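Local coordinates for protein cytochrome P450 monooxygenase (Rhodococcus sp. ECU0066, PDB 6KBH) that probably works as a self-sufficient cytochrome P450 monooxygenase, carrying heme, a [2Fe-2S] cluster and FMN on a single polypeptide, at residues Leu149-Pro154 and Asp248-Met253; Leu180-Leu185 and Thr201-Ser206; Thr186-Phe191 and Ala278-Ala283; Ser206-Val211 and Ala283-Ala288. All coordinates share one frame; numbering follows the deposited sequence.

Interaction 1 (Leu149-Pro154 and Asp248-Met253); sequences LAHHEP and DGHGWM
His151 holds CG trans to its own backbone N (chi1 163°), which sends its imidazole outward, while His250, with CG beside its backbone N (chi1 -67°), directs its ring toward it. The two imidazoles form a T-shaped pair, with centroids 4.1 Å apart and planes at 68°. The edge of His250 carrying ND1 and CE1 is directed at one face of His151. His250 ND1 sits over the NE2/CE1 side of that face, 3.1 Å from His151 CE1, and His250 CE1 approaches His151 CD2 at 3.7 Å. The contact is therefore off-centre. It is also small, burying only 129 Å² in all, and both histidines are exposed. In the cytochrome P450 fold it joins the turn leading into helix 153-164, the D helix, to the turn ahead of helix 252-262, the H helix. On the first turn, His152 N donates to Leu149 O at 3.0 Å; the His152 NE2 meanwhile lies at the edge of the His151 ring, in its plane. On the second, Gly251 occupies the N-cap position with backbone angles that would jam a side chain against the preceding carbonyl. Beyond it, Trp252 buries its indole against Phe144 and Phe191, and its NE1 donates to Leu140 O. With two imidazoles this close, a proton gained by both rings at once would probably be unfavourable, although neither charge is known.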
# COMPACT_ATOMS: atom_id res chain seq x y z
N LEU A 149 14.00 -2.50 -2.61
CA LEU A 149 14.08 -1.05 -2.75
C LEU A 149 14.65 -0.37 -1.51
O LEU A 149 15.01 0.81 -1.59
CB LEU A 149 12.70 -0.48 -3.06
CG LEU A 149 12.13 -0.75 -4.46
CD1 LEU A 149 10.64 -0.45 -4.50
CD2 LEU A 149 12.87 0.07 -5.51
N ALA A 150 14.76 -1.08 -0.38
CA ALA A 150 15.28 -0.46 0.83
C ALA A 150 16.71 0.03 0.65
O ALA A 150 17.12 0.99 1.32
CB ALA A 150 15.19 -1.44 2.00
N HIS A 151 17.48 -0.61 -0.23
CA HIS A 151 18.84 -0.15 -0.49
C HIS A 151 18.85 1.24 -1.12
O HIS A 151 19.74 2.05 -0.83
CB HIS A 151 19.57 -1.14 -1.39
CG HIS A 151 20.81 -0.58 -2.03
ND1 HIS A 151 20.86 -0.22 -3.36
CD2 HIS A 151 22.02 -0.29 -1.51
CE1 HIS A 151 22.06 0.25 -3.63
NE2 HIS A 151 22.79 0.22 -2.53
N HIS A 152 17.88 1.53 -1.99
CA HIS A 152 17.90 2.76 -2.76
C HIS A 152 17.35 3.96 -2.01
O HIS A 152 17.46 5.08 -2.52
CB HIS A 152 17.13 2.57 -4.07
CG HIS A 152 17.78 1.62 -5.03
ND1 HIS A 152 18.99 1.89 -5.64
CD2 HIS A 152 17.39 0.41 -5.49
CE1 HIS A 152 19.32 0.89 -6.43
NE2 HIS A 152 18.36 -0.02 -6.36
N GLU A 153 16.76 3.77 -0.83
CA GLU A 153 16.14 4.89 -0.13
C GLU A 153 17.11 6.01 0.24
O GLU A 153 16.69 7.18 0.20
CB GLU A 153 15.41 4.38 1.12
CG GLU A 153 14.60 5.46 1.83
CD GLU A 153 13.60 4.90 2.81
OE1 GLU A 153 13.40 3.67 2.84
OE2 GLU A 153 13.00 5.70 3.56
N PRO A 154 18.37 5.76 0.62
CA PRO A 154 19.28 6.89 0.83
C PRO A 154 19.61 7.65 -0.44
O PRO A 154 19.82 8.87 -0.39
CB PRO A 154 20.54 6.23 1.43
CG PRO A 154 20.05 4.96 2.02
CD PRO A 154 18.97 4.49 1.08
N ASP A 248 27.81 -8.79 -10.47
CA ASP A 248 27.48 -8.86 -9.05
C ASP A 248 27.69 -7.49 -8.40
O ASP A 248 28.59 -7.26 -7.59
CB ASP A 248 28.29 -9.95 -8.38
CG ASP A 248 28.06 -11.32 -9.00
OD1 ASP A 248 27.16 -11.43 -9.87
OD2 ASP A 248 28.75 -12.28 -8.62
N GLY A 249 26.81 -6.57 -8.78
CA GLY A 249 26.71 -5.24 -8.20
C GLY A 249 25.26 -4.82 -8.19
O GLY A 249 24.38 -5.52 -8.69
N HIS A 250 25.00 -3.64 -7.62
CA HIS A 250 23.63 -3.19 -7.40
C HIS A 250 23.04 -2.58 -8.67
O HIS A 250 23.74 -1.99 -9.49
CB HIS A 250 23.58 -2.18 -6.26
CG HIS A 250 23.90 -2.78 -4.92
ND1 HIS A 250 24.19 -2.01 -3.81
CD2 HIS A 250 23.98 -4.07 -4.51
CE1 HIS A 250 24.43 -2.80 -2.78
NE2 HIS A 250 24.31 -4.06 -3.18
N GLY A 251 21.73 -2.74 -8.81
CA GLY A 251 21.02 -2.23 -9.97
C GLY A 251 20.17 -3.28 -10.66
O GLY A 251 20.40 -4.48 -10.50
N TRP A 252 19.17 -2.83 -11.42
CA TRP A 252 18.30 -3.76 -12.13
C TRP A 252 19.05 -4.45 -13.27
O TRP A 252 18.92 -5.66 -13.47
CB TRP A 252 17.06 -3.03 -12.65
CG TRP A 252 15.94 -3.94 -13.10
CD1 TRP A 252 15.38 -4.97 -12.40
CD2 TRP A 252 15.23 -3.87 -14.35
NE1 TRP A 252 14.38 -5.55 -13.14
CE2 TRP A 252 14.27 -4.90 -14.34
CE3 TRP A 252 15.32 -3.04 -15.47
CZ2 TRP A 252 13.40 -5.12 -15.40
CZ3 TRP A 252 14.46 -3.27 -16.53
CH2 TRP A 252 13.52 -4.30 -16.49
N MET A 253 19.85 -3.69 -14.02
CA MET A 253 20.58 -4.27 -15.15
C MET A 253 21.60 -5.31 -14.72
O MET A 253 21.63 -6.40 -15.33
CB MET A 253 21.23 -3.15 -15.98
CG MET A 253 20.23 -2.19 -16.59
SD MET A 253 18.95 -3.06 -17.50
CE MET A 253 19.93 -3.87 -18.75

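Interaction 2 (Leu180-Leu185 and Thr201-Ser206); sequences LWEVPL and TLREYS
In the P450 fold this contact lies where the beginning of helix 183-192, the E helix, meets the C-terminal end of helix 199-204, the F helix. The polar half is a salt bridge between Glu182 OE1 and Arg203 NH2, 2.7 Å apart. Its N-H...O angle of 126° marks the hydrogen bond as weak. The carboxylate and guanidinium planes are only 16° apart, yet a single oxygen meets a single nitrogen, while the two side chains cross at about a right angle. A bend at chi3 (73°) turns the end of the arginine toward the glutamate. The apolar half is centred on Leu185: its CD2 lies 3.7 Å from Arg203 CB, and its CD1 lies 3.6 Å from Ser206 OG. That hydroxyl donates to Leu202 O at 2.6 Å, tying Ser206, two residues past the helix end, back to the last turn. Tyr163 of helix 153-164 touches both members of the ion pair. With alanine substituted for Arg203, Glu182 would probably lose its charged mate, and Leu185 CD2 the flanking CG, keeping CB alone as its packing partner there. Because both ionic groups are partly exposed and joined through one bent bond, the attraction is likely to depend more on charge than on hydrogen-bond direction, with Leu185 supplying the dry side of the junction.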
# COMPACT_ATOMS: atom_id res chain seq x y z
N LEU A 180 11.04 18.44 -10.28
CA LEU A 180 10.30 17.19 -10.46
C LEU A 180 10.52 16.54 -11.81
O LEU A 180 10.30 15.33 -11.94
CB LEU A 180 8.79 17.40 -10.26
CG LEU A 180 8.19 17.78 -8.91
CD1 LEU A 180 8.63 16.80 -7.83
CD2 LEU A 180 8.52 19.18 -8.52
N TRP A 181 10.95 17.29 -12.83
CA TRP A 181 11.23 16.66 -14.11
C TRP A 181 12.53 15.87 -14.06
O TRP A 181 12.66 14.85 -14.77
CB TRP A 181 11.30 17.72 -15.21
CG TRP A 181 11.61 17.14 -16.53
CD1 TRP A 181 12.79 17.19 -17.19
CD2 TRP A 181 10.72 16.38 -17.35
NE1 TRP A 181 12.70 16.53 -18.39
CE2 TRP A 181 11.43 16.02 -18.51
CE3 TRP A 181 9.38 15.98 -17.23
CZ2 TRP A 181 10.86 15.27 -19.54
CZ3 TRP A 181 8.81 15.24 -18.25
CH2 TRP A 181 9.55 14.89 -19.39
N GLU A 182 13.48 16.29 -13.24
CA GLU A 182 14.83 15.73 -13.25
C GLU A 182 14.98 14.54 -12.31
O GLU A 182 15.49 13.49 -12.73
CB GLU A 182 15.84 16.81 -12.88
CG GLU A 182 15.90 17.99 -13.84
CD GLU A 182 16.51 17.64 -15.18
OE1 GLU A 182 17.04 16.51 -15.33
OE2 GLU A 182 16.48 18.50 -16.09
N VAL A 183 14.56 14.68 -11.05
CA VAL A 183 14.90 13.69 -10.03
C VAL A 183 14.47 12.27 -10.42
O VAL A 183 15.29 11.35 -10.29
CB VAL A 183 14.36 14.12 -8.66
CG1 VAL A 183 14.78 13.12 -7.60
CG2 VAL A 183 14.85 15.51 -8.30
N PRO A 184 13.24 12.04 -10.88
CA PRO A 184 12.88 10.66 -11.24
C PRO A 184 13.75 10.05 -12.32
O PRO A 184 13.90 8.83 -12.38
CB PRO A 184 11.41 10.79 -11.70
CG PRO A 184 10.91 11.97 -10.98
CD PRO A 184 12.07 12.93 -10.95
N LEU A 185 14.34 10.88 -13.18
CA LEU A 185 15.23 10.36 -14.21
C LEU A 185 16.52 9.82 -13.60
O LEU A 185 17.00 8.74 -13.97
CB LEU A 185 15.53 11.44 -15.24
CG LEU A 185 16.46 11.08 -16.40
CD1 LEU A 185 15.92 9.88 -17.17
CD2 LEU A 185 16.64 12.27 -17.32
N THR A 201 25.06 11.65 -19.94
CA THR A 201 24.67 11.67 -21.35
C THR A 201 23.34 10.95 -21.54
O THR A 201 22.47 11.43 -22.28
CB THR A 201 25.73 11.07 -22.26
OG1 THR A 201 26.95 11.79 -22.10
CG2 THR A 201 25.29 11.24 -23.74
N LEU A 202 23.16 9.81 -20.88
CA LEU A 202 21.90 9.10 -21.03
C LEU A 202 20.72 10.01 -20.70
O LEU A 202 19.65 9.86 -21.30
CB LEU A 202 21.86 7.85 -20.14
CG LEU A 202 22.79 6.69 -20.49
CD1 LEU A 202 22.60 5.52 -19.52
CD2 LEU A 202 22.59 6.24 -21.93
N ARG A 203 20.92 10.98 -19.81
CA ARG A 203 19.88 11.96 -19.52
C ARG A 203 19.74 12.97 -20.65
O ARG A 203 18.63 13.36 -21.01
CB ARG A 203 20.18 12.69 -18.22
CG ARG A 203 20.79 11.81 -17.17
CD ARG A 203 21.50 12.61 -16.10
NE ARG A 203 20.55 13.30 -15.24
CZ ARG A 203 20.11 14.53 -15.44
NH1 ARG A 203 20.54 15.23 -16.48
NH2 ARG A 203 19.23 15.07 -14.60
N GLU A 204 20.87 13.43 -21.21
CA GLU A 204 20.82 14.31 -22.37
C GLU A 204 19.97 13.69 -23.47
O GLU A 204 19.21 14.38 -24.16
CB GLU A 204 22.25 14.58 -22.87
CG GLU A 204 22.46 15.86 -23.68
CD GLU A 204 22.02 15.74 -25.14
OE1 GLU A 204 22.84 15.26 -25.95
OE2 GLU A 204 20.87 16.11 -25.47
N TYR A 205 20.05 12.36 -23.62
CA TYR A 205 19.29 11.63 -24.61
C TYR A 205 17.91 11.19 -24.10
O TYR A 205 17.23 10.42 -24.78
CB TYR A 205 20.07 10.40 -25.08
CG TYR A 205 21.43 10.68 -25.69
CD1 TYR A 205 21.77 11.95 -26.15
CD2 TYR A 205 22.38 9.67 -25.82
CE1 TYR A 205 23.01 12.21 -26.71
CE2 TYR A 205 23.62 9.92 -26.38
CZ TYR A 205 23.93 11.19 -26.82
OH TYR A 205 25.17 11.44 -27.37
N SER A 206 17.50 11.65 -22.92
CA SER A 206 16.20 11.32 -22.34
C SER A 206 15.23 12.47 -22.60
O SER A 206 15.51 13.61 -22.24
CB SER A 206 16.32 11.06 -20.84
OG SER A 206 17.12 9.92 -20.57

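Interaction 3 (Thr186-Phe191 and Ala278-Ala283); sequences TVALHF and AGIVAA. With HEM (protoporphyrin IX containing Fe), chain C.
Ala283, whose CB meets Ala188 CB at 3.7 Å, holds that same methyl near the rim of the flat heme, 3.5 Å from HEM CMC and on the same side of the plane as Ala282. That face of the porphyrin receives Ala282: its CB is 3.8 Å from HEM CHD, and its O is 3.2 Å from HEM C1C. Also on this side, beyond the ring's periphery, Gly279 O approaches the vinyl carbon CBC. Segment 278-283 thus presents backbone oxygens and small methyls to the heme, as the I-helix of a P450 does on the distal face, across the ring from the axial ligand Cys393. Its other side packs on the E helix, and there the contact is purely apolar. Ile280 places CG1 between its backbone N and carbonyl carbon, the crowded position (chi1 62°), and this turns CG2 onto Ala188 CB, 3.7 Å away. The extended remainder of the chain takes Ile280 CD1 to Leu189 CD2 at 3.9 Å, where the two side chains cross obliquely. Ala188 CB is therefore shared by Ile280 and Ala283, one turn apart, and its small size fits a CA-CA separation of 5.7 Å between Ala188 and Ile280. All four touching residues are buried. Around them, Leu189 also touches Met199 and Arg203 of helix 199-204, and Val187 turns to Met155 and Leu159 of helix 153-164. Phe191, farther along the same E helix, packs on Leu398 of helix 396-413, so helix 183-192 runs between the D, F and L helices and the I-helix.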
# COMPACT_ATOMS: atom_id res chain seq x y z
N THR A 186 17.10 10.57 -12.65
CA THR A 186 18.37 10.16 -12.05
C THR A 186 18.22 8.89 -11.22
O THR A 186 19.03 7.96 -11.35
CB THR A 186 18.96 11.28 -11.20
OG1 THR A 186 17.98 11.73 -10.25
CG2 THR A 186 19.41 12.46 -12.07
N VAL A 187 17.19 8.82 -10.37
CA VAL A 187 17.05 7.63 -9.53
C VAL A 187 16.73 6.42 -10.38
O VAL A 187 17.11 5.29 -10.04
CB VAL A 187 15.99 7.84 -8.43
CG1 VAL A 187 16.12 9.22 -7.79
CG2 VAL A 187 14.60 7.62 -8.97
N ALA A 188 16.04 6.61 -11.51
CA ALA A 188 15.84 5.50 -12.43
C ALA A 188 17.18 4.99 -12.94
O ALA A 188 17.42 3.78 -12.96
CB ALA A 188 14.94 5.91 -13.59
N LEU A 189 18.08 5.90 -13.30
CA LEU A 189 19.42 5.48 -13.70
C LEU A 189 20.12 4.75 -12.55
O LEU A 189 20.76 3.71 -12.77
CB LEU A 189 20.23 6.69 -14.16
CG LEU A 189 19.70 7.27 -15.47
CD1 LEU A 189 20.32 8.62 -15.74
CD2 LEU A 189 19.97 6.32 -16.63
N HIS A 190 19.98 5.25 -11.32
CA HIS A 190 20.58 4.58 -10.18
C HIS A 190 19.90 3.24 -9.89
O HIS A 190 20.57 2.27 -9.51
CB HIS A 190 20.55 5.48 -8.95
CG HIS A 190 21.66 6.49 -8.90
ND1 HIS A 190 22.99 6.13 -8.85
CD2 HIS A 190 21.63 7.84 -8.89
CE1 HIS A 190 23.73 7.22 -8.81
NE2 HIS A 190 22.94 8.27 -8.84
N PHE A 191 18.58 3.18 -10.05
CA PHE A 191 17.88 1.90 -9.89
C PHE A 191 18.36 0.88 -10.91
O PHE A 191 18.40 -0.32 -10.61
CB PHE A 191 16.37 2.10 -10.01
CG PHE A 191 15.59 0.81 -10.01
CD1 PHE A 191 15.30 0.16 -8.83
CD2 PHE A 191 15.16 0.25 -11.20
CE1 PHE A 191 14.58 -1.03 -8.83
CE2 PHE A 191 14.45 -0.94 -11.21
CZ PHE A 191 14.16 -1.58 -10.02
N ALA A 278 13.73 0.62 -22.05
CA ALA A 278 12.43 0.33 -21.45
C ALA A 278 12.40 0.73 -19.98
O ALA A 278 11.37 1.21 -19.48
CB ALA A 278 12.11 -1.16 -21.61
N GLY A 279 13.53 0.59 -19.30
CA GLY A 279 13.57 0.85 -17.86
C GLY A 279 13.26 2.29 -17.51
O GLY A 279 12.41 2.56 -16.66
N ILE A 280 13.94 3.24 -18.15
CA ILE A 280 13.84 4.63 -17.73
C ILE A 280 12.81 5.44 -18.52
O ILE A 280 12.56 6.60 -18.17
CB ILE A 280 15.21 5.34 -17.76
CG1 ILE A 280 15.79 5.38 -19.17
CG2 ILE A 280 16.19 4.65 -16.81
CD1 ILE A 280 17.08 6.17 -19.25
N VAL A 281 12.21 4.87 -19.57
CA VAL A 281 11.04 5.53 -20.14
C VAL A 281 9.79 5.15 -19.38
O VAL A 281 8.82 5.92 -19.32
CB VAL A 281 10.90 5.23 -21.65
CG1 VAL A 281 12.21 5.50 -22.38
CG2 VAL A 281 10.41 3.81 -21.88
N ALA A 282 9.78 3.96 -18.76
CA ALA A 282 8.67 3.58 -17.90
C ALA A 282 8.70 4.34 -16.58
O ALA A 282 7.69 4.37 -15.87
CB ALA A 282 8.69 2.08 -17.63
N ALA A 283 9.83 4.97 -16.25
CA ALA A 283 10.07 5.52 -14.93
C ALA A 283 10.08 7.04 -14.87
O ALA A 283 9.80 7.60 -13.81
CB ALA A 283 11.40 5.00 -14.38
CHA HEM C . 3.69 -1.09 -16.59
CHB HEM C . 1.83 3.20 -14.70
CHC HEM C . 6.51 4.33 -12.51
CHD HEM C . 8.32 0.07 -14.39
C1A HEM C . 2.97 0.10 -16.13
C2A HEM C . 1.58 0.11 -16.59
C3A HEM C . 1.06 1.29 -16.07
C4A HEM C . 2.20 1.90 -15.34
CMA HEM C . -0.34 1.82 -16.23
CAA HEM C . 0.85 -0.92 -17.41
CBA HEM C . -0.11 -1.77 -16.64
CGA HEM C . -0.72 -2.96 -17.29
O1A HEM C . -0.58 -2.88 -18.54
O2A HEM C . -1.21 -3.72 -16.41
C1B HEM C . 2.89 3.93 -13.94
C2B HEM C . 2.69 5.27 -13.22
C3B HEM C . 4.16 5.61 -12.53
C4B HEM C . 5.07 4.46 -12.92
CMB HEM C . 1.45 6.08 -13.16
CAB HEM C . 4.54 6.81 -11.72
CBB HEM C . 3.68 7.16 -10.56
C1C HEM C . 7.20 3.10 -13.00
C2C HEM C . 8.56 3.11 -12.55
C3C HEM C . 9.09 1.94 -13.06
C4C HEM C . 7.97 1.34 -13.77
CMC HEM C . 9.25 4.14 -11.72
CAC HEM C . 10.48 1.43 -12.87
CBC HEM C . 11.45 1.44 -14.00
C1D HEM C . 7.13 -0.45 -15.09
C2D HEM C . 7.39 -1.76 -15.76
C3D HEM C . 5.94 -2.13 -16.45
C4D HEM C . 5.06 -0.98 -16.07
CMD HEM C . 8.67 -2.52 -15.78
CAD HEM C . 5.61 -3.34 -17.25
CBD HEM C . 5.35 -4.58 -16.46
CGD HEM C . 4.61 -5.68 -17.14
O1D HEM C . 4.04 -5.19 -18.14
O2D HEM C . 4.76 -6.77 -16.53
NA HEM C . 3.38 1.20 -15.36
NB HEM C . 4.28 3.41 -13.71
NC HEM C . 6.80 2.02 -13.76
ND HEM C . 5.71 0.12 -15.17
FE HEM C . 5.03 1.87 -14.55

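Interaction 4 (Ser206-Val211 and Ala283-Ala288); sequences SIAHTV and AHETTA. With HEM (protoporphyrin IX containing Fe), chain C.
Glu285 OE2 accepts the backbone N-H of His209 at 2.5 Å, with an N-H...O angle of 159°; at this resolution the unusual shortness carries no weight. The glutamate, extended beyond CG, reaches the connection ahead of helix 210-214. The other oxygen, OE1, lies against Thr210 CG2 and 3.7 Å from Ala208 CB. Glu285 OE2 also lies at the edge of the His209 ring, near its plane, 4.0 Å from His209 ND1. The I-helix signature of P450s runs through here: by sequence and position, Glu285 and Thr286 probably correspond to the acid-alcohol pair of the family. The threonine faces the heme, with OG1 3.3 Å from HEM C4B and bonded to Ala282 O, while the acid points the other way, to the F-G connection. One residue on, Thr287 OG1 donates to Ala283 O at 3.0 Å, reaching back four residues to the start of the helix. Replacing Glu285 with an alanine would probably leave the His209 N-H without its acceptor and open a gap beside Ala208 and Thr210. Next to Glu285 in the chain, His284 bonds through NE2 to Trp181 O, and Thr210 itself packs on Leu428, Asn430 and Phe433.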
# COMPACT_ATOMS: atom_id res chain seq x y z
N SER A 206 17.50 11.65 -22.92
CA SER A 206 16.20 11.32 -22.34
C SER A 206 15.23 12.47 -22.60
O SER A 206 15.51 13.61 -22.24
CB SER A 206 16.32 11.06 -20.84
OG SER A 206 17.12 9.92 -20.57
N ILE A 207 14.10 12.16 -23.23
CA ILE A 207 13.16 13.17 -23.70
C ILE A 207 11.73 12.75 -23.41
O ILE A 207 11.46 11.62 -22.97
CB ILE A 207 13.31 13.45 -25.21
CG1 ILE A 207 13.08 12.17 -26.01
CG2 ILE A 207 14.67 14.07 -25.52
CD1 ILE A 207 12.80 12.41 -27.47
N ALA A 208 10.81 13.67 -23.66
CA ALA A 208 9.39 13.39 -23.53
C ALA A 208 8.90 12.57 -24.72
O ALA A 208 9.28 12.81 -25.86
CB ALA A 208 8.60 14.69 -23.43
N HIS A 209 8.06 11.57 -24.43
CA HIS A 209 7.49 10.71 -25.45
C HIS A 209 5.97 10.81 -25.55
O HIS A 209 5.38 10.12 -26.38
CB HIS A 209 7.86 9.24 -25.18
CG HIS A 209 9.29 8.91 -25.46
ND1 HIS A 209 10.27 8.96 -24.49
CD2 HIS A 209 9.91 8.51 -26.59
CE1 HIS A 209 11.43 8.61 -25.02
NE2 HIS A 209 11.24 8.33 -26.29
N THR A 210 5.33 11.66 -24.74
CA THR A 210 3.88 11.64 -24.64
C THR A 210 3.22 11.99 -25.97
O THR A 210 2.33 11.28 -26.45
CB THR A 210 3.41 12.58 -23.54
OG1 THR A 210 3.71 13.93 -23.90
CG2 THR A 210 4.11 12.26 -22.24
N VAL A 211 3.63 13.11 -26.58
CA VAL A 211 3.00 13.52 -27.83
C VAL A 211 3.40 12.59 -28.97
O VAL A 211 2.59 12.33 -29.87
CB VAL A 211 3.35 14.99 -28.13
CG1 VAL A 211 2.84 15.38 -29.50
CG2 VAL A 211 2.76 15.90 -27.08
N ALA A 283 9.83 4.97 -16.25
CA ALA A 283 10.07 5.52 -14.93
C ALA A 283 10.08 7.04 -14.87
O ALA A 283 9.80 7.60 -13.81
CB ALA A 283 11.40 5.00 -14.38
N HIS A 284 10.42 7.72 -15.96
CA HIS A 284 10.72 9.15 -15.88
C HIS A 284 9.46 10.02 -15.88
O HIS A 284 9.17 10.70 -14.89
CB HIS A 284 11.66 9.55 -17.02
CG HIS A 284 12.02 11.00 -17.02
ND1 HIS A 284 12.45 11.66 -18.15
CD2 HIS A 284 12.01 11.92 -16.03
CE1 HIS A 284 12.70 12.92 -17.85
NE2 HIS A 284 12.43 13.11 -16.57
N GLU A 285 8.70 10.01 -16.99
CA GLU A 285 7.62 10.98 -17.12
C GLU A 285 6.45 10.64 -16.20
O GLU A 285 5.84 11.54 -15.61
CB GLU A 285 7.12 11.05 -18.56
CG GLU A 285 8.19 11.12 -19.62
CD GLU A 285 7.64 11.65 -20.93
OE1 GLU A 285 6.85 12.61 -20.89
OE2 GLU A 285 7.98 11.09 -21.99
N THR A 286 6.13 9.35 -16.07
CA THR A 286 5.02 8.95 -15.22
C THR A 286 5.23 9.40 -13.79
O THR A 286 4.29 9.86 -13.13
CB THR A 286 4.83 7.44 -15.29
OG1 THR A 286 6.09 6.80 -15.05
CG2 THR A 286 4.32 7.03 -16.66
N THR A 287 6.46 9.30 -13.29
CA THR A 287 6.73 9.73 -11.92
C THR A 287 6.76 11.25 -11.82
O THR A 287 6.16 11.82 -10.90
CB THR A 287 8.05 9.13 -11.42
OG1 THR A 287 7.97 7.70 -11.47
CG2 THR A 287 8.32 9.55 -9.98
N ALA A 288 7.43 11.91 -12.75
CA ALA A 288 7.45 13.37 -12.75
C ALA A 288 6.04 13.94 -12.78
O ALA A 288 5.68 14.79 -11.94
CB ALA A 288 8.26 13.88 -13.95
CHA HEM C . 3.69 -1.09 -16.59
CHB HEM C . 1.83 3.20 -14.70
CHC HEM C . 6.51 4.33 -12.51
CHD HEM C . 8.32 0.07 -14.39
C1A HEM C . 2.97 0.10 -16.13
C2A HEM C . 1.58 0.11 -16.59
C3A HEM C . 1.06 1.29 -16.07
C4A HEM C . 2.20 1.90 -15.34
CMA HEM C . -0.34 1.82 -16.23
CAA HEM C . 0.85 -0.92 -17.41
CBA HEM C . -0.11 -1.77 -16.64
CGA HEM C . -0.72 -2.96 -17.29
O1A HEM C . -0.58 -2.88 -18.54
O2A HEM C . -1.21 -3.72 -16.41
C1B HEM C . 2.89 3.93 -13.94
C2B HEM C . 2.69 5.27 -13.22
C3B HEM C . 4.16 5.61 -12.53
C4B HEM C . 5.07 4.46 -12.92
CMB HEM C . 1.45 6.08 -13.16
CAB HEM C . 4.54 6.81 -11.72
CBB HEM C . 3.68 7.16 -10.56
C1C HEM C . 7.20 3.10 -13.00
C2C HEM C . 8.56 3.11 -12.55
C3C HEM C . 9.09 1.94 -13.06
C4C HEM C . 7.97 1.34 -13.77
CMC HEM C . 9.25 4.14 -11.72
CAC HEM C . 10.48 1.43 -12.87
CBC HEM C . 11.45 1.44 -14.00
C1D HEM C . 7.13 -0.45 -15.09
C2D HEM C . 7.39 -1.76 -15.76
C3D HEM C . 5.94 -2.13 -16.45
C4D HEM C . 5.06 -0.98 -16.07
CMD HEM C . 8.67 -2.52 -15.78
CAD HEM C . 5.61 -3.34 -17.25
CBD HEM C . 5.35 -4.58 -16.46
CGD HEM C . 4.61 -5.68 -17.14
O1D HEM C . 4.04 -5.19 -18.14
O2D HEM C . 4.76 -6.77 -16.53
NA HEM C . 3.38 1.20 -15.36
NB HEM C . 4.28 3.41 -13.71
NC HEM C . 6.80 2.02 -13.76
ND HEM C . 5.71 0.12 -15.17
FE HEM C . 5.03 1.87 -14.55

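From the N terminus, the chain opens interaction 1 before the D helix, then interactions 2 and 3 along the E helix. Interaction 2 closes first, over 15 residues at the end of the F helix, and lies wholly within the span of interaction 1. At Ser206 interaction 4 opens, in series with interaction 2. Interaction 1 closes next, ahead of the H helix, after 93 residues. Interaction 3 closes on the I-helix, and interaction 4 follows through the shared Ala283. Interaction 3 crosses the other three, and interaction 1 also crosses interaction 4. Trp252 N to Phe191 O, a probable hydrogen bond, couples interactions 1 and 3; interactions 3 and 4 both touch the heme.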